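Side-chain contacts in glycerol dehydratase (Clostridium butyricum, PDB 1R9D), which probably dehydrates glycerol without vitamin B12, as a lyase of the glycyl radical family: residues 304-307 with 308-312; 362-365 with 366-370. All blocks are in the same frame, centred on the assembly; numbering follows the deposited sequence.

Two adjacent helices, 304-317 and 357-369, carry interactions 1 and 2, whose centres lie about 11 Å apart. Each contact is local to its own helix, yet the two meet through side chains. The most direct tie is polar: D312 OD2 of interaction 1 lies 2.8 Å from H368 ND1 of interaction 2, a probable hydrogen bond. Beside it, D312 OD1 packs 3.4 Å from A365 CB, and Q308 OE1 approaches E364 CB at 3.7 Å. The centres of interactions 1 and 2 lie about 27 Å and 20 Å from the centre of the chain. The geometry therefore describes a helix-helix interface, bonded through D312 and H368 and packed around A365.

Interaction 1 of 2, residues 304-307 with 308-312; sequences DKFA and QELID
F306 and L310 pack one turn apart on helix 304-317, an i to i+4 CH-pi pair, while E309 meets the rim of the same ring. With F306 CG anti to the backbone N (chi1 -171°), the ring lies beside the next turn. L310 CG sits over one face, 4.2 Å from the ring centroid and close to the ring normal; L310 CD1 is 3.8 Å from F306 CE2. E309 arrives quite differently: its OE1 lies in the ring plane at the edge, 3.6 Å from F306 CD1, and its carboxylate is turned 89° against the ring. The other carboxylate oxygen, OE2, is held by T10 and by a salt bridge to R12. L71 touches F306, E309 and L310, placing this side of the helix against a loop.

Beneath these side chains runs regular i to i+4 backbone bonding, such as L310 N to F306 O at 3.0 Å. Q308 and D312 form a second, polar pair along the helix. Q308 NE2, which also donates to M361 O on the neighbouring helix, reaches D312 OD1 at 3.1 Å, with the acceptor in the amide plane but the donor 38° out of the carboxylate plane.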
ATOM      1  N   ASP A 304       0.221   9.308  52.081  1.00 39.98           N
ATOM      2  CA  ASP A 304      -0.804   9.899  51.230  1.00 39.81           C
ATOM      3  C   ASP A 304      -0.394  11.272  50.721  1.00 39.11           C
ATOM      4  O   ASP A 304      -0.697  11.635  49.582  1.00 38.64           O
ATOM      5  CB  ASP A 304      -2.135  10.008  51.977  1.00 41.43           C
ATOM      6  CG  ASP A 304      -2.719   8.656  52.323  1.00 43.18           C
ATOM      7  OD1 ASP A 304      -2.513   7.703  51.543  1.00 42.65           O
ATOM      8  OD2 ASP A 304      -3.397   8.548  53.368  1.00 45.60           O
ATOM      9  N   LYS A 305       0.303  12.036  51.557  1.00 38.21           N
ATOM     10  CA  LYS A 305       0.728  13.366  51.151  1.00 37.97           C
ATOM     11  C   LYS A 305       1.665  13.326  49.945  1.00 36.45           C
ATOM     12  O   LYS A 305       1.555  14.156  49.043  1.00 35.75           O
ATOM     13  CB  LYS A 305       1.412  14.098  52.311  1.00 39.73           C
ATOM     14  CG  LYS A 305       1.734  15.545  51.975  1.00 42.86           C
ATOM     15  CD  LYS A 305       2.308  16.313  53.154  1.00 45.32           C
ATOM     16  CE  LYS A 305       2.536  17.773  52.773  1.00 46.44           C
ATOM     17  NZ  LYS A 305       3.113  18.578  53.885  1.00 48.12           N
ATOM     18  N   PHE A 306       2.585  12.365  49.926  1.00 35.84           N
ATOM     19  CA  PHE A 306       3.520  12.256  48.812  1.00 34.44           C
ATOM     20  C   PHE A 306       2.831  11.665  47.585  1.00 33.07           C
ATOM     21  O   PHE A 306       3.121  12.060  46.453  1.00 32.87           O
ATOM     22  CB  PHE A 306       4.733  11.398  49.189  1.00 34.53           C
ATOM     23  CG  PHE A 306       5.828  11.415  48.153  1.00 34.65           C
ATOM     24  CD1 PHE A 306       6.322  12.625  47.668  1.00 35.24           C
ATOM     25  CD2 PHE A 306       6.354  10.231  47.651  1.00 34.28           C
ATOM     26  CE1 PHE A 306       7.321  12.655  46.696  1.00 35.21           C
ATOM     27  CE2 PHE A 306       7.355  10.248  46.679  1.00 34.37           C
ATOM     28  CZ  PHE A 306       7.839  11.463  46.200  1.00 34.74           C
ATOM     29  N   ALA A 307       1.924  10.719  47.808  1.00 31.60           N
ATOM     30  CA  ALA A 307       1.189  10.113  46.703  1.00 30.94           C
ATOM     31  C   ALA A 307       0.396  11.225  46.025  1.00 30.92           C
ATOM     32  O   ALA A 307       0.342  11.307  44.799  1.00 30.79           O
ATOM     33  CB  ALA A 307       0.241   9.026  47.220  1.00 30.38           C
ATOM     34  N   GLN A 308      -0.208  12.093  46.832  1.00 30.02           N
ATOM     35  CA  GLN A 308      -0.985  13.200  46.293  1.00 29.68           C
ATOM     36  C   GLN A 308      -0.093  14.196  45.555  1.00 29.54           C
ATOM     37  O   GLN A 308      -0.487  14.732  44.523  1.00 30.56           O
ATOM     38  CB  GLN A 308      -1.749  13.922  47.408  1.00 29.30           C
ATOM     39  CG  GLN A 308      -2.641  15.055  46.906  1.00 29.66           C
ATOM     40  CD  GLN A 308      -3.811  14.560  46.059  1.00 29.01           C
ATOM     41  OE1 GLN A 308      -4.622  13.754  46.511  1.00 30.19           O
ATOM     42  NE2 GLN A 308      -3.900  15.052  44.827  1.00 29.25           N
ATOM     43  N   GLU A 309       1.105  14.449  46.071  1.00 29.13           N
ATOM     44  CA  GLU A 309       2.009  15.386  45.405  1.00 28.28           C
ATOM     45  C   GLU A 309       2.435  14.844  44.036  1.00 27.67           C
ATOM     46  O   GLU A 309       2.583  15.602  43.080  1.00 26.97           O
ATOM     47  CB  GLU A 309       3.247  15.668  46.279  1.00 29.22           C
ATOM     48  CG  GLU A 309       4.229  16.676  45.679  1.00 31.49           C
ATOM     49  CD  GLU A 309       5.344  17.076  46.644  1.00 32.95           C
ATOM     50  OE1 GLU A 309       5.805  16.212  47.418  1.00 34.18           O
ATOM     51  OE2 GLU A 309       5.770  18.253  46.622  1.00 34.17           O
ATOM     52  N   LEU A 310       2.619  13.530  43.942  1.00 28.08           N
ATOM     53  CA  LEU A 310       3.012  12.909  42.677  1.00 28.81           C
ATOM     54  C   LEU A 310       1.886  13.030  41.651  1.00 29.03           C
ATOM     55  O   LEU A 310       2.129  13.278  40.464  1.00 28.47           O
ATOM     56  CB  LEU A 310       3.364  11.436  42.895  1.00 29.60           C
ATOM     57  CG  LEU A 310       4.690  11.180  43.622  1.00 29.48           C
ATOM     58  CD1 LEU A 310       4.857   9.698  43.888  1.00 29.78           C
ATOM     59  CD2 LEU A 310       5.839  11.708  42.776  1.00 29.97           C
ATOM     60  N   ILE A 311       0.654  12.846  42.110  1.00 28.15           N
ATOM     61  CA  ILE A 311      -0.495  12.971  41.222  1.00 29.18           C
ATOM     62  C   ILE A 311      -0.570  14.428  40.758  1.00 28.86           C
ATOM     63  O   ILE A 311      -0.824  14.703  39.587  1.00 27.40           O
ATOM     64  CB  ILE A 311      -1.799  12.538  41.942  1.00 29.33           C
ATOM     65  CG1 ILE A 311      -1.752  11.030  42.206  1.00 30.72           C
ATOM     66  CG2 ILE A 311      -3.021  12.885  41.094  1.00 30.29           C
ATOM     67  CD1 ILE A 311      -2.989  10.468  42.894  1.00 31.80           C
ATOM     68  N   ASP A 312      -0.321  15.365  41.672  1.00 29.39           N
ATOM     69  CA  ASP A 312      -0.345  16.779  41.310  1.00 29.00           C
ATOM     70  C   ASP A 312       0.697  17.063  40.232  1.00 28.79           C
ATOM     71  O   ASP A 312       0.454  17.853  39.318  1.00 27.73           O
ATOM     72  CB  ASP A 312      -0.067  17.669  42.531  1.00 30.65           C
ATOM     73  CG  ASP A 312      -1.167  17.600  43.579  1.00 32.36           C
ATOM     74  OD1 ASP A 312      -2.295  17.168  43.248  1.00 31.81           O
ATOM     75  OD2 ASP A 312      -0.903  17.991  44.740  1.00 32.61           O
TER

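Interaction 2 of 2, residues 362-365 with 366-370; sequences ALEA and AVHVK
Helix 357-369 connects strands 341-344 and 375-380 in a beta-alpha-beta unit, and near its C-terminal end E364 and H368 pack one turn apart. The contact is CH-pi: E364 CG stands over a face of the imidazole, 4.1 Å from its centroid and 28° off the normal. H368 NE2 is the ring atom nearest to E364 CG, at 3.8 Å. E364 chi2 (78°) bends the chain beyond CG, and the carboxylate ends up turned 83° from the ring plane. E364 OE1 stays 4.1 Å from H368 NE2; its hydrogen bond goes to the backbone N of S7, while OE2 forms a salt bridge with R391.

The backbone oxygen of E364 lies over the same ring face, 3.6 Å from H368 CG. It also accepts from H368 N at 3.1 Å, in the carbonyl plane, and weakly from V367 N. A365 O receives V369 N at 3.0 Å, and beyond V369 the chain leaves the helix at K370, which has positive phi. L363, A366 and V367 pack against L395 of helix 386-397.

Both imidazole nitrogens have partners outside the pair, ND1 with D312 and NE2 with the hydroxyl of S7. Bonds at both nitrogens, with E364 against one face, should fix the ring's rotation, and S7 is held at two points, its backbone N by E364 and its OG by H368.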
ATOM      1  N   ALA A 362      -7.802  12.268  42.632  1.00 26.90           N
ATOM      2  CA  ALA A 362      -7.873  12.920  41.334  1.00 26.06           C
ATOM      3  C   ALA A 362      -8.694  14.195  41.477  1.00 26.33           C
ATOM      4  O   ALA A 362      -8.346  15.240  40.921  1.00 25.84           O
ATOM      5  CB  ALA A 362      -8.518  11.984  40.308  1.00 26.14           C
ATOM      6  N   LEU A 363      -9.790  14.104  42.224  1.00 26.23           N
ATOM      7  CA  LEU A 363     -10.646  15.262  42.451  1.00 26.59           C
ATOM      8  C   LEU A 363      -9.844  16.310  43.227  1.00 28.00           C
ATOM      9  O   LEU A 363      -9.927  17.504  42.953  1.00 26.49           O
ATOM     10  CB  LEU A 363     -11.890  14.850  43.245  1.00 27.53           C
ATOM     11  CG  LEU A 363     -12.832  13.834  42.571  1.00 28.04           C
ATOM     12  CD1 LEU A 363     -13.973  13.476  43.517  1.00 28.66           C
ATOM     13  CD2 LEU A 363     -13.387  14.423  41.289  1.00 28.34           C
ATOM     14  N   GLU A 364      -9.056  15.844  44.190  1.00 28.50           N
ATOM     15  CA  GLU A 364      -8.237  16.730  45.008  1.00 30.12           C
ATOM     16  C   GLU A 364      -7.199  17.451  44.144  1.00 29.18           C
ATOM     17  O   GLU A 364      -6.982  18.651  44.296  1.00 28.65           O
ATOM     18  CB  GLU A 364      -7.533  15.921  46.104  1.00 32.44           C
ATOM     19  CG  GLU A 364      -7.044  16.743  47.281  1.00 36.90           C
ATOM     20  CD  GLU A 364      -8.166  17.121  48.235  1.00 39.82           C
ATOM     21  OE1 GLU A 364      -7.911  17.898  49.179  1.00 41.31           O
ATOM     22  OE2 GLU A 364      -9.304  16.632  48.047  1.00 41.76           O
ATOM     23  N   ALA A 365      -6.565  16.715  43.233  1.00 28.43           N
ATOM     24  CA  ALA A 365      -5.548  17.284  42.350  1.00 28.23           C
ATOM     25  C   ALA A 365      -6.066  18.444  41.507  1.00 27.79           C
ATOM     26  O   ALA A 365      -5.341  19.407  41.255  1.00 27.83           O
ATOM     27  CB  ALA A 365      -4.973  16.197  41.437  1.00 27.93           C
ATOM     28  N   ALA A 366      -7.317  18.358  41.065  1.00 27.44           N
ATOM     29  CA  ALA A 366      -7.886  19.428  40.253  1.00 26.41           C
ATOM     30  C   ALA A 366      -7.899  20.750  41.024  1.00 26.26           C
ATOM     31  O   ALA A 366      -7.692  21.819  40.445  1.00 25.63           O
ATOM     32  CB  ALA A 366      -9.303  19.059  39.812  1.00 26.21           C
ATOM     33  N   VAL A 367      -8.135  20.673  42.329  1.00 26.21           N
ATOM     34  CA  VAL A 367      -8.173  21.872  43.164  1.00 27.08           C
ATOM     35  C   VAL A 367      -6.767  22.340  43.546  1.00 28.39           C
ATOM     36  O   VAL A 367      -6.535  23.534  43.748  1.00 28.51           O
ATOM     37  CB  VAL A 367      -8.981  21.630  44.450  1.00 27.99           C
ATOM     38  CG1 VAL A 367      -9.107  22.935  45.237  1.00 27.42           C
ATOM     39  CG2 VAL A 367     -10.358  21.096  44.099  1.00 28.63           C
ATOM     40  N   HIS A 368      -5.832  21.400  43.639  1.00 28.94           N
ATOM     41  CA  HIS A 368      -4.448  21.724  43.983  1.00 29.60           C
ATOM     42  C   HIS A 368      -3.743  22.469  42.855  1.00 30.07           C
ATOM     43  O   HIS A 368      -3.036  23.450  43.090  1.00 30.76           O
ATOM     44  CB  HIS A 368      -3.653  20.450  44.284  1.00 29.24           C
ATOM     45  CG  HIS A 368      -3.857  19.913  45.665  1.00 29.62           C
ATOM     46  ND1 HIS A 368      -3.141  18.842  46.155  1.00 29.73           N
ATOM     47  CD2 HIS A 368      -4.689  20.299  46.661  1.00 29.12           C
ATOM     48  CE1 HIS A 368      -3.524  18.591  47.395  1.00 30.30           C
ATOM     49  NE2 HIS A 368      -4.462  19.461  47.726  1.00 29.28           N
ATOM     50  N   VAL A 369      -3.955  21.998  41.631  1.00 29.55           N
ATOM     51  CA  VAL A 369      -3.318  22.563  40.447  1.00 29.52           C
ATOM     52  C   VAL A 369      -4.097  23.676  39.748  1.00 29.58           C
ATOM     53  O   VAL A 369      -3.523  24.687  39.353  1.00 29.15           O
ATOM     54  CB  VAL A 369      -3.028  21.438  39.428  1.00 29.45           C
ATOM     55  CG1 VAL A 369      -2.363  22.004  38.188  1.00 29.39           C
ATOM     56  CG2 VAL A 369      -2.146  20.377  40.079  1.00 29.93           C
ATOM     57  N   LYS A 370      -5.401  23.476  39.582  1.00 29.35           N
ATOM     58  CA  LYS A 370      -6.267  24.457  38.931  1.00 29.50           C
ATOM     59  C   LYS A 370      -5.832  24.921  37.536  1.00 28.32           C
ATOM     60  O   LYS A 370      -5.846  26.115  37.234  1.00 27.57           O
ATOM     61  CB  LYS A 370      -6.462  25.675  39.845  1.00 30.57           C
ATOM     62  CG  LYS A 370      -7.094  25.331  41.189  1.00 33.73           C
ATOM     63  CD  LYS A 370      -7.412  26.576  42.012  1.00 35.90           C
ATOM     64  CE  LYS A 370      -8.026  26.202  43.355  1.00 37.11           C
ATOM     65  NZ  LYS A 370      -8.457  27.407  44.125  1.00 39.37           N
TER